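Long-range contact in putative adenosine kinase (Schistosoma mansoni, PDB 3VAS), which probably phosphorylates adenosine to AMP at the expense of ATP, as a ribokinase-type (pfkB family) adenosine kinase: residues M45-A59 against L144-L156. Sequence-based numbering, arbitrary orientation.
Sequences MYRKYNLKKDNIVLA and LVSEKLRSMVTYL. With ADN (adenosine), chain C.
Ile-56 to Leu-58 pair in parallel with Met-152 to Thr-154, the short strands 55-58 and 150-156 running 24° apart. The amide of Met-152 donates to Asn-55 O, Val-57 N to Met-152 O, Thr-154 N to Val-57 O (2.9 Å) and Ala-59 N to Thr-154 O. Upstream, the type II turn 52-55 joins on through Asp-54 N, 2.7 Å from Arg-150 O, and Ser-151 OG, which donates to Lys-52 O at 2.9 Å.

Farther back in the chain, Tyr-46 on helix 44-48 lays one ring face on Leu-149, whose CD1 sits 3.9 Å from the ring centroid in a CH-pi contact. Its OH makes a weak hydrogen bond to Leu-144 O, which lies at the ring edge. Leu-51 turns CD1 to Leu-144 CD2 and both methyls to Val-153 CG2. Asp-54 OD2 lies over the Arg-150 guanidinium, 3.3 Å from NE and well out of its plane, so the attraction is of charge alone; Lys-53 NZ reaches the same oxygen from above the carboxylate plane at 2.9 Å.

The sheet face bearing Ile-56, Leu-58, Met-152 and Thr-154 receives adenosine. With OG1 beside its own backbone N (chi1 -61°), Thr-154 brings that hydroxyl 2.8 Å from N7; Ile-56 CD1 touches N7 too, while Leu-58 CD2 and Leu-156 CD2 both come up to N6 from the strand side. This strand pair probably belongs to the small lid that ribokinase-type enzymes close over the substrate. Strand 138-145 pairs antiparallel with 150-157 on the edge away from 55-58, strand 27-40 runs parallel to 138-145, and helix 65-70 packs against Met-45 and Tyr-155.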
ATOM      1  N   MET A  45      18.880   8.605  16.690  1.00 35.10           N
ATOM      2  CA  MET A  45      17.678   7.772  16.688  1.00 35.21           C
ATOM      3  C   MET A  45      17.816   6.541  15.800  1.00 35.74           C
ATOM      4  O   MET A  45      17.331   5.463  16.147  1.00 33.81           O
ATOM      5  CB  MET A  45      16.461   8.590  16.244  1.00 35.02           C
ATOM      6  CG  MET A  45      16.080   9.712  17.192  1.00 35.97           C
ATOM      7  SD  MET A  45      15.222   9.109  18.654  1.00 50.97           S
ATOM      8  CE  MET A  45      13.766   8.394  17.910  1.00 30.61           C
ATOM      9  N   TYR A  46      18.479   6.705  14.661  1.00 37.81           N
ATOM     10  CA  TYR A  46      18.628   5.613  13.700  1.00 37.42           C
ATOM     11  C   TYR A  46      19.593   4.548  14.207  1.00 38.18           C
ATOM     12  O   TYR A  46      19.395   3.360  13.958  1.00 37.30           O
ATOM     13  CB  TYR A  46      19.049   6.153  12.326  1.00 37.00           C
ATOM     14  CG  TYR A  46      18.069   7.171  11.797  1.00 36.47           C
ATOM     15  CD1 TYR A  46      16.969   6.780  11.039  1.00 34.92           C
ATOM     16  CD2 TYR A  46      18.217   8.524  12.089  1.00 37.49           C
ATOM     17  CE1 TYR A  46      16.054   7.711  10.571  1.00 32.25           C
ATOM     18  CE2 TYR A  46      17.308   9.460  11.623  1.00 35.21           C
ATOM     19  CZ  TYR A  46      16.232   9.047  10.867  1.00 32.90           C
ATOM     20  OH  TYR A  46      15.327   9.976  10.409  1.00 34.38           O
ATOM     21  N   ARG A  47      20.627   4.975  14.929  1.00 40.09           N
ATOM     22  CA  ARG A  47      21.562   4.037  15.548  1.00 43.45           C
ATOM     23  C   ARG A  47      20.919   3.381  16.769  1.00 38.85           C
ATOM     24  O   ARG A  47      20.967   2.161  16.936  1.00 35.42           O
ATOM     25  CB  ARG A  47      22.863   4.743  15.952  1.00 49.47           C
ATOM     26  CG  ARG A  47      23.460   5.640  14.869  1.00 55.17           C
ATOM     27  CD  ARG A  47      24.886   6.076  15.209  1.00 61.30           C
ATOM     28  NE  ARG A  47      24.995   6.664  16.545  1.00 64.33           N
ATOM     29  CZ  ARG A  47      24.937   7.968  16.805  1.00 64.18           C
ATOM     30  NH1 ARG A  47      24.770   8.843  15.820  1.00 62.24           N
ATOM     31  NH2 ARG A  47      25.048   8.398  18.058  1.00 64.32           N
ATOM     32  N   LYS A  48      20.311   4.210  17.613  1.00 36.81           N
ATOM     33  CA  LYS A  48      19.643   3.758  18.828  1.00 32.84           C
ATOM     34  C   LYS A  48      18.626   2.643  18.568  1.00 31.20           C
ATOM     35  O   LYS A  48      18.572   1.660  19.307  1.00 29.76           O
ATOM     36  CB  LYS A  48      18.969   4.946  19.517  1.00 30.99           C
ATOM     37  CG  LYS A  48      18.211   4.611  20.793  1.00 33.80           C
ATOM     38  CD  LYS A  48      17.782   5.891  21.499  1.00 33.35           C
ATOM     39  CE  LYS A  48      16.984   5.606  22.753  1.00 30.41           C
ATOM     40  NZ  LYS A  48      16.666   6.865  23.477  1.00 31.13           N
ATOM     41  N   TYR A  49      17.833   2.791  17.512  1.00 28.46           N
ATOM     42  CA  TYR A  49      16.793   1.809  17.208  1.00 27.01           C
ATOM     43  C   TYR A  49      17.145   0.892  16.041  1.00 32.31           C
ATOM     44  O   TYR A  49      16.291   0.139  15.565  1.00 31.38           O
ATOM     45  CB  TYR A  49      15.452   2.502  16.954  1.00 25.50           C
ATOM     46  CG  TYR A  49      14.909   3.196  18.177  1.00 29.77           C
ATOM     47  CD1 TYR A  49      15.064   4.566  18.356  1.00 25.93           C
ATOM     48  CD2 TYR A  49      14.263   2.475  19.168  1.00 26.92           C
ATOM     49  CE1 TYR A  49      14.575   5.193  19.480  1.00 31.31           C
ATOM     50  CE2 TYR A  49      13.773   3.092  20.291  1.00 26.66           C
ATOM     51  CZ  TYR A  49      13.930   4.446  20.445  1.00 25.68           C
ATOM     52  OH  TYR A  49      13.438   5.046  21.573  1.00 26.08           O
ATOM     53  N   ASN A  50      18.399   0.956  15.596  1.00 34.09           N
ATOM     54  CA  ASN A  50      18.879   0.151  14.473  1.00 36.46           C
ATOM     55  C   ASN A  50      17.979   0.251  13.239  1.00 36.85           C
ATOM     56  O   ASN A  50      17.570  -0.762  12.677  1.00 38.20           O
ATOM     57  CB  ASN A  50      19.045  -1.312  14.892  1.00 37.99           C
ATOM     58  CG  ASN A  50      19.986  -2.076  13.977  1.00 42.31           C
ATOM     59  OD1 ASN A  50      20.819  -1.484  13.290  1.00 44.59           O
ATOM     60  ND2 ASN A  50      19.856  -3.398  13.964  1.00 44.04           N
ATOM     61  N   LEU A  51      17.672   1.479  12.831  1.00 34.60           N
ATOM     62  CA  LEU A  51      16.765   1.713  11.709  1.00 34.53           C
ATOM     63  C   LEU A  51      17.529   1.952  10.410  1.00 39.78           C
ATOM     64  O   LEU A  51      18.652   2.459  10.424  1.00 42.11           O
ATOM     65  CB  LEU A  51      15.850   2.902  12.004  1.00 30.59           C
ATOM     66  CG  LEU A  51      15.049   2.790  13.304  1.00 27.45           C
ATOM     67  CD1 LEU A  51      14.173   4.011  13.502  1.00 28.43           C
ATOM     68  CD2 LEU A  51      14.214   1.517  13.313  1.00 25.77           C
ATOM     69  N   LYS A  52      16.905   1.597   9.294  1.00 41.13           N
ATOM     70  CA  LYS A  52      17.559   1.653   7.992  1.00 47.61           C
ATOM     71  C   LYS A  52      16.840   2.594   7.028  1.00 49.95           C
ATOM     72  O   LYS A  52      15.648   2.870   7.187  1.00 48.14           O
ATOM     73  CB  LYS A  52      17.642   0.247   7.392  1.00 51.18           C
ATOM     74  CG  LYS A  52      18.409  -0.744   8.256  1.00 56.88           C
ATOM     75  CD  LYS A  52      17.870  -2.161   8.106  1.00 61.63           C
ATOM     76  CE  LYS A  52      18.013  -2.676   6.680  1.00 66.13           C
ATOM     77  NZ  LYS A  52      17.505  -4.073   6.532  1.00 66.15           N
ATOM     78  N   LYS A  53      17.579   3.076   6.033  1.00 53.60           N
ATOM     79  CA  LYS A  53      17.055   3.979   5.009  1.00 55.65           C
ATOM     80  C   LYS A  53      15.846   3.403   4.273  1.00 49.79           C
ATOM     81  O   LYS A  53      15.847   2.234   3.883  1.00 49.90           O
ATOM     82  CB  LYS A  53      18.155   4.302   3.989  1.00 64.00           C
ATOM     83  CG  LYS A  53      17.761   5.338   2.943  1.00 70.27           C
ATOM     84  CD  LYS A  53      17.964   6.757   3.462  1.00 74.83           C
ATOM     85  CE  LYS A  53      17.265   7.794   2.587  1.00 75.99           C
ATOM     86  NZ  LYS A  53      15.786   7.806   2.803  1.00 73.26           N
ATOM     87  N   ASP A  54      14.823   4.234   4.090  1.00 46.43           N
ATOM     88  CA  ASP A  54      13.641   3.881   3.300  1.00 48.22           C
ATOM     89  C   ASP A  54      12.999   2.563   3.714  1.00 46.80           C
ATOM     90  O   ASP A  54      12.381   1.885   2.896  1.00 48.35           O
ATOM     91  CB  ASP A  54      13.983   3.833   1.807  1.00 53.77           C
ATOM     92  CG  ASP A  54      14.299   5.201   1.236  1.00 59.44           C
ATOM     93  OD1 ASP A  54      15.184   5.292   0.356  1.00 63.45           O
ATOM     94  OD2 ASP A  54      13.662   6.184   1.667  1.00 59.79           O
ATOM     95  N   ASN A  55      13.146   2.201   4.981  1.00 43.41           N
ATOM     96  CA  ASN A  55      12.657   0.914   5.447  1.00 40.84           C
ATOM     97  C   ASN A  55      11.505   1.057   6.436  1.00 33.16           C
ATOM     98  O   ASN A  55      11.225   2.145   6.938  1.00 28.05           O
ATOM     99  CB  ASN A  55      13.800   0.111   6.076  1.00 44.73           C
ATOM    100  CG  ASN A  55      13.515  -1.378   6.111  1.00 47.82           C
ATOM    101  OD1 ASN A  55      12.765  -1.896   5.281  1.00 47.41           O
ATOM    102  ND2 ASN A  55      14.108  -2.074   7.078  1.00 49.93           N
ATOM    103  N   ILE A  56      10.831  -0.053   6.699  1.00 32.95           N
ATOM    104  CA  ILE A  56       9.812  -0.098   7.732  1.00 31.83           C
ATOM    105  C   ILE A  56       9.989  -1.378   8.549  1.00 29.46           C
ATOM    106  O   ILE A  56      10.232  -2.449   7.996  1.00 30.77           O
ATOM    107  CB  ILE A  56       8.378   0.025   7.133  1.00 30.04           C
ATOM    108  CG1 ILE A  56       7.317   0.077   8.241  1.00 32.52           C
ATOM    109  CG2 ILE A  56       8.104  -1.086   6.128  1.00 29.82           C
ATOM    110  CD1 ILE A  56       6.718  -1.272   8.633  1.00 33.55           C
ATOM    111  N   VAL A  57       9.903  -1.252   9.868  1.00 26.25           N
ATOM    112  CA  VAL A  57       9.900  -2.415  10.742  1.00 25.09           C
ATOM    113  C   VAL A  57       8.682  -2.380  11.659  1.00 26.70           C
ATOM    114  O   VAL A  57       8.177  -1.305  11.999  1.00 30.22           O
ATOM    115  CB  VAL A  57      11.195  -2.517  11.587  1.00 28.12           C
ATOM    116  CG1 VAL A  57      12.406  -2.617  10.682  1.00 34.94           C
ATOM    117  CG2 VAL A  57      11.334  -1.329  12.529  1.00 24.51           C
ATOM    118  N   LEU A  58       8.201  -3.560  12.034  1.00 23.42           N
ATOM    119  CA  LEU A  58       7.131  -3.671  13.010  1.00 21.99           C
ATOM    120  C   LEU A  58       7.755  -3.591  14.394  1.00 26.20           C
ATOM    121  O   LEU A  58       8.686  -4.338  14.699  1.00 30.09           O
ATOM    122  CB  LEU A  58       6.393  -4.999  12.840  1.00 21.03           C
ATOM    123  CG  LEU A  58       5.711  -5.245  11.487  1.00 23.89           C
ATOM    124  CD1 LEU A  58       5.043  -6.609  11.455  1.00 23.61           C
ATOM    125  CD2 LEU A  58       4.693  -4.155  11.168  1.00 17.94           C
ATOM    126  N   ALA A  59       7.246  -2.684  15.224  1.00 26.89           N
ATOM    127  CA  ALA A  59       7.768  -2.479  16.576  1.00 29.11           C
ATOM    128  C   ALA A  59       7.903  -3.774  17.371  1.00 33.62           C
ATOM    129  O   ALA A  59       6.963  -4.564  17.465  1.00 35.51           O
ATOM    130  CB  ALA A  59       6.903  -1.484  17.343  1.00 24.33           C
ATOM    131  N   LEU A 144      10.254   8.701  10.867  1.00 25.79           N
ATOM    132  CA  LEU A 144      11.426   9.477  11.252  1.00 28.10           C
ATOM    133  C   LEU A 144      12.091  10.120  10.039  1.00 33.99           C
ATOM    134  O   LEU A 144      12.656   9.432   9.191  1.00 32.18           O
ATOM    135  CB  LEU A 144      12.421   8.592  12.001  1.00 27.05           C
ATOM    136  CG  LEU A 144      12.256   8.507  13.522  1.00 29.14           C
ATOM    137  CD1 LEU A 144      10.851   8.081  13.929  1.00 26.29           C
ATOM    138  CD2 LEU A 144      13.295   7.567  14.110  1.00 32.86           C
ATOM    139  N   VAL A 145      12.016  11.443   9.955  1.00 39.38           N
ATOM    140  CA  VAL A 145      12.547  12.146   8.795  1.00 27.23           C
ATOM    141  C   VAL A 145      13.842  12.892   9.112  1.00 27.64           C
ATOM    142  O   VAL A 145      13.940  13.595  10.121  1.00 35.39           O
ATOM    143  CB  VAL A 145      11.507  13.128   8.204  1.00 30.50           C
ATOM    144  CG1 VAL A 145      12.117  13.939   7.067  1.00 30.25           C
ATOM    145  CG2 VAL A 145      10.273  12.369   7.722  1.00 28.92           C
ATOM    146  N   SER A 146      14.840  12.720   8.253  1.00 53.97           N
ATOM    147  CA  SER A 146      16.050  13.525   8.325  1.00 53.39           C
ATOM    148  C   SER A 146      16.649  13.677   6.933  1.00 53.74           C
ATOM    149  O   SER A 146      16.224  13.013   5.987  1.00 49.67           O
ATOM    150  CB  SER A 146      17.067  12.908   9.290  1.00 50.61           C
ATOM    151  OG  SER A 146      17.474  11.624   8.856  1.00 46.19           O
ATOM    152  N   GLU A 147      17.631  14.560   6.810  1.00 60.40           N
ATOM    153  CA  GLU A 147      18.299  14.770   5.534  1.00 65.06           C
ATOM    154  C   GLU A 147      19.069  13.515   5.132  1.00 66.42           C
ATOM    155  O   GLU A 147      19.208  13.213   3.947  1.00 65.48           O
ATOM    156  CB  GLU A 147      19.232  15.977   5.615  1.00 68.07           C
ATOM    157  CG  GLU A 147      19.877  16.352   4.295  1.00 71.44           C
ATOM    158  CD  GLU A 147      20.711  17.611   4.400  1.00 77.94           C
ATOM    159  OE1 GLU A 147      20.144  18.670   4.745  1.00 79.94           O
ATOM    160  OE2 GLU A 147      21.933  17.541   4.147  1.00 80.74           O
ATOM    161  N   LYS A 148      19.549  12.780   6.130  1.00 69.13           N
ATOM    162  CA  LYS A 148      20.317  11.559   5.902  1.00 69.89           C
ATOM    163  C   LYS A 148      19.421  10.362   5.581  1.00 67.55           C
ATOM    164  O   LYS A 148      19.673   9.630   4.623  1.00 66.28           O
ATOM    165  CB  LYS A 148      21.171  11.236   7.132  1.00 70.81           C
ATOM    166  CG  LYS A 148      22.578  10.741   6.826  1.00 71.26           C
ATOM    167  CD  LYS A 148      23.599  11.848   7.038  1.00 72.47           C
ATOM    168  CE  LYS A 148      23.527  12.393   8.457  1.00 71.73           C
ATOM    169  NZ  LYS A 148      24.366  13.610   8.647  1.00 73.72           N
ATOM    170  N   LEU A 149      18.382  10.165   6.390  1.00 66.53           N
ATOM    171  CA  LEU A 149      17.549   8.965   6.301  1.00 64.44           C
ATOM    172  C   LEU A 149      16.064   9.244   6.516  1.00 62.66           C
ATOM    173  O   LEU A 149      15.686  10.230   7.150  1.00 64.19           O
ATOM    174  CB  LEU A 149      17.991   7.935   7.350  1.00 64.40           C
ATOM    175  CG  LEU A 149      19.428   7.415   7.368  1.00 66.47           C
ATOM    176  CD1 LEU A 149      19.978   7.455   8.782  1.00 67.59           C
ATOM    177  CD2 LEU A 149      19.485   6.004   6.823  1.00 65.73           C
ATOM    178  N   ARG A 150      15.226   8.358   5.984  1.00 58.76           N
ATOM    179  CA  ARG A 150      13.828   8.287   6.387  1.00 55.38           C
ATOM    180  C   ARG A 150      13.509   6.834   6.744  1.00 47.77           C
ATOM    181  O   ARG A 150      13.973   5.901   6.081  1.00 46.25           O
ATOM    182  CB  ARG A 150      12.885   8.840   5.308  1.00 59.38           C
ATOM    183  CG  ARG A 150      12.531   7.870   4.193  1.00 65.00           C
ATOM    184  CD  ARG A 150      11.027   7.845   3.944  1.00 69.23           C
ATOM    185  NE  ARG A 150      10.650   6.871   2.918  1.00 72.74           N
ATOM    186  CZ  ARG A 150      10.426   5.580   3.154  1.00 73.60           C
ATOM    187  NH1 ARG A 150      10.546   5.093   4.385  1.00 74.14           N
ATOM    188  NH2 ARG A 150      10.087   4.772   2.158  1.00 72.49           N
ATOM    189  N   SER A 151      12.740   6.642   7.811  1.00 38.56           N
ATOM    190  CA  SER A 151      12.529   5.308   8.346  1.00 31.48           C
ATOM    191  C   SER A 151      11.237   5.244   9.153  1.00 27.37           C
ATOM    192  O   SER A 151      10.864   6.207   9.829  1.00 24.55           O
ATOM    193  CB  SER A 151      13.727   4.905   9.215  1.00 34.50           C
ATOM    194  OG  SER A 151      13.824   3.497   9.350  1.00 36.64           O
ATOM    195  N   MET A 152      10.562   4.101   9.087  1.00 23.64           N
ATOM    196  CA  MET A 152       9.290   3.922   9.778  1.00 24.12           C
ATOM    197  C   MET A 152       9.317   2.796  10.805  1.00 25.49           C
ATOM    198  O   MET A 152       9.854   1.718  10.548  1.00 26.48           O
ATOM    199  CB  MET A 152       8.168   3.661   8.770  1.00 20.38           C
ATOM    200  CG  MET A 152       7.781   4.884   7.960  1.00 27.95           C
ATOM    201  SD  MET A 152       6.492   4.519   6.760  1.00 29.89           S
ATOM    202  CE  MET A 152       7.336   3.362   5.685  1.00 78.29           C
ATOM    203  N   VAL A 153       8.724   3.056  11.968  1.00 26.44           N
ATOM    204  CA  VAL A 153       8.493   2.019  12.967  1.00 21.49           C
ATOM    205  C   VAL A 153       6.998   1.934  13.256  1.00 20.61           C
ATOM    206  O   VAL A 153       6.397   2.880  13.766  1.00 21.06           O
ATOM    207  CB  VAL A 153       9.269   2.283  14.270  1.00 24.08           C
ATOM    208  CG1 VAL A 153       9.107   1.103  15.236  1.00 23.94           C
ATOM    209  CG2 VAL A 153      10.740   2.532  13.966  1.00 25.77           C
ATOM    210  N   THR A 154       6.404   0.794  12.924  1.00 19.69           N
ATOM    211  CA  THR A 154       4.959   0.640  12.978  1.00 18.97           C
ATOM    212  C   THR A 154       4.474  -0.162  14.181  1.00 21.04           C
ATOM    213  O   THR A 154       4.933  -1.278  14.417  1.00 19.33           O
ATOM    214  CB  THR A 154       4.438  -0.046  11.707  1.00 17.96           C
ATOM    215  OG1 THR A 154       4.770   0.759  10.572  1.00 17.84           O
ATOM    216  CG2 THR A 154       2.930  -0.229  11.774  1.00 17.46           C
ATOM    217  N   TYR A 155       3.553   0.424  14.938  1.00 19.51           N
ATOM    218  CA  TYR A 155       2.832  -0.295  15.984  1.00 20.71           C
ATOM    219  C   TYR A 155       1.410  -0.541  15.489  1.00 20.57           C
ATOM    220  O   TYR A 155       0.592   0.376  15.448  1.00 19.26           O
ATOM    221  CB  TYR A 155       2.805   0.503  17.291  1.00 26.06           C
ATOM    222  CG  TYR A 155       2.151  -0.252  18.434  1.00 32.18           C
ATOM    223  CD1 TYR A 155       2.811  -1.302  19.060  1.00 34.38           C
ATOM    224  CD2 TYR A 155       0.873   0.074  18.875  1.00 33.42           C
ATOM    225  CE1 TYR A 155       2.222  -2.007  20.093  1.00 38.22           C
ATOM    226  CE2 TYR A 155       0.274  -0.627  19.914  1.00 36.79           C
ATOM    227  CZ  TYR A 155       0.957  -1.665  20.518  1.00 40.49           C
ATOM    228  OH  TYR A 155       0.379  -2.371  21.550  1.00 46.86           O
ATOM    229  N   LEU A 156       1.132  -1.775  15.093  1.00 18.74           N
ATOM    230  CA  LEU A 156      -0.123  -2.102  14.425  1.00 20.30           C
ATOM    231  C   LEU A 156      -1.357  -1.876  15.295  1.00 23.23           C
ATOM    232  O   LEU A 156      -2.401  -1.461  14.787  1.00 24.11           O
ATOM    233  CB  LEU A 156      -0.091  -3.534  13.894  1.00 20.11           C
ATOM    234  CG  LEU A 156       0.782  -3.713  12.645  1.00 22.88           C
ATOM    235  CD1 LEU A 156       0.887  -5.182  12.251  1.00 17.17           C
ATOM    236  CD2 LEU A 156       0.228  -2.888  11.499  1.00 16.65           C
TER
HETATM  237  O5' ADN C 401       3.856   3.909   2.222  1.00 27.17           O
HETATM  238  C5' ADN C 401       3.914   4.746   3.376  1.00 25.47           C
HETATM  239  C4' ADN C 401       2.796   4.430   4.339  1.00 23.30           C
HETATM  240  O4' ADN C 401       2.943   3.088   4.830  1.00 17.99           O
HETATM  241  C3' ADN C 401       2.701   5.316   5.587  1.00 22.74           C
HETATM  242  O3' ADN C 401       1.576   6.190   5.469  1.00 20.24           O
HETATM  243  C2' ADN C 401       2.455   4.321   6.744  1.00 23.49           C
HETATM  244  O2' ADN C 401       1.364   4.647   7.577  1.00 25.17           O
HETATM  245  C1' ADN C 401       2.218   2.995   6.019  1.00 21.13           C
HETATM  246  N9  ADN C 401       2.646   1.811   6.763  1.00 17.71           N
HETATM  247  C8  ADN C 401       3.780   1.651   7.418  1.00 18.02           C
HETATM  248  N7  ADN C 401       3.750   0.314   8.034  1.00 19.53           N
HETATM  249  C5  ADN C 401       2.506  -0.300   7.697  1.00 15.85           C
HETATM  250  C6  ADN C 401       1.961  -1.541   8.013  1.00 14.75           C
HETATM  251  N6  ADN C 401       2.703  -2.463   8.830  1.00 15.22           N
HETATM  252  N1  ADN C 401       0.699  -1.879   7.543  1.00 15.86           N
HETATM  253  C2  ADN C 401      -0.013  -1.002   6.763  1.00 16.76           C
HETATM  254  N3  ADN C 401       0.524   0.218   6.448  1.00 17.32           N
HETATM  255  C4  ADN C 401       1.810   0.558   6.939  1.00 16.30           C